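Long-range contacts in phosphoserine aminotransferase (Bacillus alcalophilus, PDB 1W23), which catalyses the reversible, pyridoxal 5'-phosphate-dependent transamination between 3-phosphohydroxypyruvate and phosphoserine, a step of serine biosynthesis: residues Q3-N8 with Q319-L324; I93-L98 with F136-N141. All blocks are in the same frame, centred on the assembly; numbering follows the deposited sequence.

The two contacts show how the same chain is fastened by different chemistry in different places. Both are partly buried, they share no helix or strand, and they lie on opposite sides of the chain's centre, with their own centres about 40 Å apart. Contact 1 is a short parallel strand pair made by the N-terminal segment and residues 319-324, just after helix 306-318: backbone bonds hold it, phenylalanines cover one face, and the second subunit packs on the other. In contact 2, strand 93-98 of the large sheet meets an irregular loop and no other chain touches it. One side-chain amide bond and one backbone bond cross it, with Val-97 on the ring of Phe-136 as the apolar pair and Ile-93 resting on asparagine amides.

Contact 1 (Q3-N8 with Q319-L324)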
loop_
_atom_site.group_PDB
_atom_site.type_symbol
_atom_site.label_atom_id
_atom_site.label_comp_id
_atom_site.label_asym_id
_atom_site.label_seq_id
_atom_site.Cartn_x
_atom_site.Cartn_y
_atom_site.Cartn_z
ATOM N N GLN A 3 -18.772 -18.862 18.196
ATOM C CA GLN A 3 -17.702 -18.133 18.899
ATOM C C GLN A 3 -16.505 -18.034 17.984
ATOM O O GLN A 3 -16.164 -19.034 17.330
ATOM C CB GLN A 3 -17.363 -18.917 20.163
ATOM C CG GLN A 3 -16.630 -20.244 20.082
ATOM C CD GLN A 3 -16.351 -20.968 21.384
ATOM O OE1 GLN A 3 -15.673 -22.024 21.464
ATOM N NE2 GLN A 3 -16.876 -20.488 22.542
ATOM N N VAL A 4 -15.850 -16.887 17.888
ATOM C CA VAL A 4 -14.623 -16.731 17.086
ATOM C C VAL A 4 -13.559 -16.037 17.923
ATOM O O VAL A 4 -13.812 -14.998 18.507
ATOM C CB VAL A 4 -14.920 -15.933 15.810
ATOM C CG1 VAL A 4 -13.630 -15.653 15.069
ATOM C CG2 VAL A 4 -15.895 -16.721 14.965
ATOM N N PHE A 5 -12.367 -16.609 17.962
ATOM C CA PHE A 5 -11.233 -16.043 18.713
ATOM C C PHE A 5 -10.113 -15.798 17.706
ATOM O O PHE A 5 -9.566 -16.741 17.132
ATOM C CB PHE A 5 -10.786 -16.996 19.814
ATOM C CG PHE A 5 -11.926 -17.444 20.700
ATOM C CD1 PHE A 5 -12.450 -18.726 20.601
ATOM C CD2 PHE A 5 -12.461 -16.564 21.629
ATOM C CE1 PHE A 5 -13.480 -19.173 21.378
ATOM C CE2 PHE A 5 -13.506 -17.004 22.438
ATOM C CZ PHE A 5 -13.993 -18.290 22.290
ATOM N N ASN A 6 -9.764 -14.541 17.485
ATOM C CA ASN A 6 -8.852 -14.156 16.405
ATOM C C ASN A 6 -7.407 -14.006 16.889
ATOM O O ASN A 6 -7.005 -12.951 17.397
ATOM C CB ASN A 6 -9.321 -12.874 15.747
ATOM C CG ASN A 6 -8.481 -12.518 14.523
ATOM O OD1 ASN A 6 -7.552 -13.242 14.195
ATOM N ND2 ASN A 6 -8.826 -11.384 13.903
ATOM N N PHE A 7 -6.637 -15.069 16.713
ATOM C CA PHE A 7 -5.209 -15.128 17.015
ATOM C C PHE A 7 -4.352 -15.038 15.757
ATOM O O PHE A 7 -3.193 -15.457 15.747
ATOM C CB PHE A 7 -4.888 -16.407 17.795
ATOM C CG PHE A 7 -5.391 -16.416 19.219
ATOM C CD1 PHE A 7 -6.603 -16.963 19.570
ATOM C CD2 PHE A 7 -4.636 -15.852 20.246
ATOM C CE1 PHE A 7 -7.041 -16.976 20.876
ATOM C CE2 PHE A 7 -5.065 -15.874 21.561
ATOM C CZ PHE A 7 -6.279 -16.427 21.873
ATOM N N ASN A 8 -4.872 -14.410 14.712
ATOM C CA ASN A 8 -4.097 -14.246 13.481
ATOM C C ASN A 8 -2.814 -13.452 13.710
ATOM O O ASN A 8 -2.757 -12.480 14.487
ATOM C CB ASN A 8 -4.957 -13.519 12.418
ATOM C CG ASN A 8 -5.844 -14.453 11.655
ATOM O OD1 ASN A 8 -5.528 -15.632 11.479
ATOM N ND2 ASN A 8 -6.959 -13.939 11.149
ATOM N N GLN A 319 -13.460 -25.276 17.543
ATOM C CA GLN A 319 -13.946 -24.454 18.610
ATOM C C GLN A 319 -13.928 -22.957 18.311
ATOM O O GLN A 319 -14.298 -22.177 19.141
ATOM C CB GLN A 319 -13.184 -24.772 19.905
ATOM C CG GLN A 319 -13.445 -26.159 20.432
ATOM C CD GLN A 319 -14.880 -26.250 20.987
ATOM O OE1 GLN A 319 -15.266 -25.426 21.839
ATOM N NE2 GLN A 319 -15.634 -27.237 20.506
ATOM N N GLY A 320 -13.550 -22.554 17.081
ATOM C CA GLY A 320 -13.645 -21.141 16.678
ATOM C C GLY A 320 -12.395 -20.367 16.802
ATOM O O GLY A 320 -12.417 -19.163 16.497
ATOM N N PHE A 321 -11.266 -21.006 17.140
ATOM C CA PHE A 321 -9.981 -20.308 17.201
ATOM C C PHE A 321 -9.390 -20.181 15.778
ATOM O O PHE A 321 -9.349 -21.155 15.019
ATOM C CB PHE A 321 -8.978 -21.068 18.083
ATOM C CG PHE A 321 -9.408 -21.087 19.529
ATOM C CD1 PHE A 321 -10.326 -21.980 20.021
ATOM C CD2 PHE A 321 -8.865 -20.157 20.424
ATOM C CE1 PHE A 321 -10.729 -21.946 21.334
ATOM C CE2 PHE A 321 -9.292 -20.102 21.718
ATOM C CZ PHE A 321 -10.229 -21.008 22.179
ATOM N N VAL A 322 -8.936 -18.979 15.457
ATOM C CA VAL A 322 -8.383 -18.656 14.128
ATOM C C VAL A 322 -6.922 -18.286 14.281
ATOM O O VAL A 322 -6.561 -17.458 15.122
ATOM C CB VAL A 322 -9.185 -17.462 13.506
ATOM C CG1 VAL A 322 -8.600 -17.069 12.186
ATOM C CG2 VAL A 322 -10.644 -17.860 13.334
ATOM N N GLY A 323 -6.083 -18.865 13.441
ATOM C CA GLY A 323 -4.705 -18.443 13.322
ATOM C C GLY A 323 -3.654 -19.101 14.156
ATOM O O GLY A 323 -2.512 -18.659 14.151
ATOM N N LEU A 324 -4.015 -20.150 14.908
ATOM C CA LEU A 324 -3.052 -20.742 15.855
ATOM C C LEU A 324 -2.008 -21.631 15.219
ATOM O O LEU A 324 -1.051 -22.000 15.907
ATOM C CB LEU A 324 -3.818 -21.554 16.902
ATOM C CG LEU A 324 -4.627 -20.773 17.894
ATOM C CD1 LEU A 324 -5.384 -21.728 18.837
ATOM C CD2 LEU A 324 -3.797 -19.839 18.737
#
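Gly-320 and its carbonyl take an unusual share of this contact, because the residue ends helix 306-318 in a Schellman motif and also begins a strand pairing. With no side chain in the way, its CA comes within 3.3 Å of Gln-3 O in a CA-H...O contact. Its own O receives Phe-5 N at 2.9 Å from well above the carbonyl plane, while the CA of Val-4 makes a second CA-H...O approach to that oxygen. The parallel register then continues through Val-322 N to Phe-5 O (2.9 Å), a nearly linear approach to the carbonyl, and through a more bent bond (138°) from Phe-7 N to Val-322 O.

On one face of the pair, Phe-5 CD1 sits over the centre of the Phe-321 ring, 3.6 Å from CZ, the planes inclined by 31° in an oblique pair. Phe-5 has CG beside its backbone N (chi1 -52°), as does Phe-321, and the two rings overlap. Phe-7 lies alongside, its CE1 meeting the edge of Phe-321 at CD2 (3.7 Å); helix 343-359 backs all three rings. The other face carries Val-322, whose CG1 touches Asn-8 OD1 (3.5 Å). An Asx turn, Asn-8 N to Asn-6 OD1, shapes this end, and Asn-8 ND2 bonds to Glu-38 O of the second subunit. The pairing is consistent with the small domain of fold type I aminotransferases, where the N-terminal segment commonly joins the C-terminal part.

Contact 2 (I93-L98 with F136-N141); sequences IGNYVL and FQLNEN
Val-97 CG2 lies over one face of the Phe-136 ring, 4.0 Å from its centroid and displaced toward the rim, a CH-pi contact; the ring also meets that of Phe-133. The second flat group, the amide of Asn-95, donates in its own plane: ND2 bonds to Gln-137 O at 3.0 Å, almost straight (176°), onto a lone pair of the carbonyl. The setting is the mixed seven-stranded sheet of the large domain of a fold type I aminotransferase. The connection between parallel strands 115-121 and 142-148 passes over strand 93-98, which lies between them in the sheet, and runs nearly antiparallel to it.

Alternation along the strand sets the chemistry: Ile-93, Asn-95 and Val-97 turn toward the loop, whereas Tyr-96 and Leu-98 pack on helix 101-111. With CG opposite the backbone N (chi1 -160°), the Asn-95 amide reaches toward Gln-137 O. Its rotation is fixed from several directions, since OD1 bonds to His-117 and ND2 has a further partner in Asp-142 OD2. Asp-142 OD1 holds Asn-139 ND2, so one acid ties together two amides, with Asn-95 ND2 and Asn-139 ND2 3.6 Å apart. At the start of the strand, Ile-93 N bonds to Asn-141 O (2.9 Å), while Ile-93 CD1 rests 3.5 Å from both OD1 and ND2 of the Asn-141 amide, whose ND2 is itself bonded to Gly-91 O.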
loop_
_atom_site.group_PDB
_atom_site.type_symbol
_atom_site.label_atom_id
_atom_site.label_comp_id
_atom_site.label_asym_id
_atom_site.label_seq_id
_atom_site.Cartn_x
_atom_site.Cartn_y
_atom_site.Cartn_z
ATOM N N ILE A 93 29.624 -1.113 6.683
ATOM C CA ILE A 93 29.087 -2.474 6.899
ATOM C C ILE A 93 27.688 -2.394 7.462
ATOM O O ILE A 93 27.430 -1.664 8.410
ATOM C CB ILE A 93 30.007 -3.222 7.891
ATOM C CG1 ILE A 93 31.427 -3.392 7.308
ATOM C CG2 ILE A 93 29.412 -4.545 8.310
ATOM C CD1 ILE A 93 32.447 -3.965 8.324
ATOM N N GLY A 94 26.784 -3.201 6.889
ATOM C CA GLY A 94 25.452 -3.367 7.501
ATOM C C GLY A 94 25.535 -4.501 8.507
ATOM O O GLY A 94 25.699 -5.672 8.141
ATOM N N ASN A 95 25.514 -4.159 9.793
ATOM C CA ASN A 95 25.751 -5.122 10.873
ATOM C C ASN A 95 24.419 -5.551 11.478
ATOM O O ASN A 95 23.623 -4.675 11.837
ATOM C CB ASN A 95 26.660 -4.470 11.932
ATOM C CG ASN A 95 27.360 -5.471 12.823
ATOM O OD1 ASN A 95 27.187 -6.692 12.656
ATOM N ND2 ASN A 95 28.190 -4.973 13.767
ATOM N N TYR A 96 24.153 -6.840 11.544
ATOM C CA TYR A 96 22.839 -7.407 11.914
ATOM C C TYR A 96 22.973 -8.300 13.121
ATOM O O TYR A 96 23.895 -9.109 13.230
ATOM C CB TYR A 96 22.281 -8.282 10.712
ATOM C CG TYR A 96 21.734 -7.327 9.639
ATOM C CD1 TYR A 96 22.622 -6.666 8.797
ATOM C CD2 TYR A 96 20.387 -7.043 9.497
ATOM C CE1 TYR A 96 22.179 -5.790 7.831
ATOM C CE2 TYR A 96 19.906 -6.123 8.542
ATOM C CZ TYR A 96 20.799 -5.512 7.709
ATOM O OH TYR A 96 20.404 -4.565 6.792
ATOM N N VAL A 97 21.977 -8.234 14.011
ATOM C CA VAL A 97 21.803 -9.181 15.089
ATOM C C VAL A 97 20.708 -10.146 14.652
ATOM O O VAL A 97 19.562 -9.730 14.391
ATOM C CB VAL A 97 21.456 -8.536 16.429
ATOM C CG1 VAL A 97 21.308 -9.581 17.548
ATOM C CG2 VAL A 97 22.476 -7.486 16.841
ATOM N N LEU A 98 21.029 -11.435 14.548
ATOM C CA LEU A 98 20.078 -12.421 14.091
ATOM C C LEU A 98 19.335 -13.082 15.263
ATOM O O LEU A 98 19.964 -13.789 16.065
ATOM C CB LEU A 98 20.741 -13.511 13.270
ATOM C CG LEU A 98 21.450 -13.021 11.969
ATOM C CD1 LEU A 98 22.042 -14.211 11.212
ATOM C CD2 LEU A 98 20.490 -12.235 11.079
ATOM N N PHE A 136 27.945 -8.763 21.353
ATOM C CA PHE A 136 27.827 -8.097 20.056
ATOM C C PHE A 136 29.198 -7.686 19.550
ATOM O O PHE A 136 30.016 -7.041 20.220
ATOM C CB PHE A 136 26.987 -6.834 20.143
ATOM C CG PHE A 136 25.490 -7.036 20.331
ATOM C CD1 PHE A 136 24.897 -8.237 20.655
ATOM C CD2 PHE A 136 24.678 -5.912 20.199
ATOM C CE1 PHE A 136 23.499 -8.292 20.811
ATOM C CE2 PHE A 136 23.328 -6.003 20.315
ATOM C CZ PHE A 136 22.741 -7.175 20.630
ATOM N N GLN A 137 29.447 -8.107 18.303
ATOM C CA GLN A 137 30.692 -7.815 17.609
ATOM C C GLN A 137 30.414 -6.622 16.670
ATOM O O GLN A 137 29.705 -6.742 15.668
ATOM C CB GLN A 137 31.215 -9.022 16.857
ATOM C CG GLN A 137 31.397 -10.219 17.806
ATOM C CD GLN A 137 32.192 -9.883 19.070
ATOM O OE1 GLN A 137 31.873 -10.134 20.241
ATOM N NE2 GLN A 137 33.358 -9.252 18.854
ATOM N N LEU A 138 30.985 -5.485 17.043
ATOM C CA LEU A 138 30.783 -4.212 16.381
ATOM C C LEU A 138 32.002 -3.840 15.559
ATOM O O LEU A 138 33.149 -4.252 15.890
ATOM C CB LEU A 138 30.453 -3.139 17.405
ATOM C CG LEU A 138 29.291 -3.421 18.358
ATOM C CD1 LEU A 138 29.133 -2.266 19.343
ATOM C CD2 LEU A 138 28.021 -3.750 17.556
ATOM N N ASN A 139 31.789 -3.031 14.511
ATOM C CA ASN A 139 32.879 -2.627 13.629
ATOM C C ASN A 139 32.920 -1.116 13.590
ATOM O O ASN A 139 31.851 -0.468 13.559
ATOM C CB ASN A 139 32.680 -3.140 12.179
ATOM C CG ASN A 139 32.469 -4.635 12.159
ATOM O OD1 ASN A 139 33.409 -5.409 12.394
ATOM N ND2 ASN A 139 31.241 -5.076 11.928
ATOM N N GLU A 140 34.124 -0.535 13.565
ATOM C CA GLU A 140 34.253 0.931 13.504
ATOM C C GLU A 140 33.540 1.535 12.260
ATOM O O GLU A 140 33.071 2.681 12.336
ATOM C CB GLU A 140 35.724 1.280 13.526
ATOM C CG GLU A 140 36.648 0.825 12.326
ATOM C CD GLU A 140 38.029 1.490 12.515
ATOM O OE1 GLU A 140 39.107 1.002 13.045
ATOM O OE2 GLU A 140 38.019 2.692 12.029
ATOM N N ASN A 141 33.511 0.761 11.186
ATOM C CA ASN A 141 32.908 1.239 9.948
ATOM C C ASN A 141 31.508 0.679 9.756
ATOM O O ASN A 141 31.012 0.628 8.605
ATOM C CB ASN A 141 33.817 0.932 8.752
ATOM C CG ASN A 141 34.088 -0.551 8.528
ATOM O OD1 ASN A 141 34.317 -1.280 9.515
ATOM N ND2 ASN A 141 34.125 -1.024 7.290
#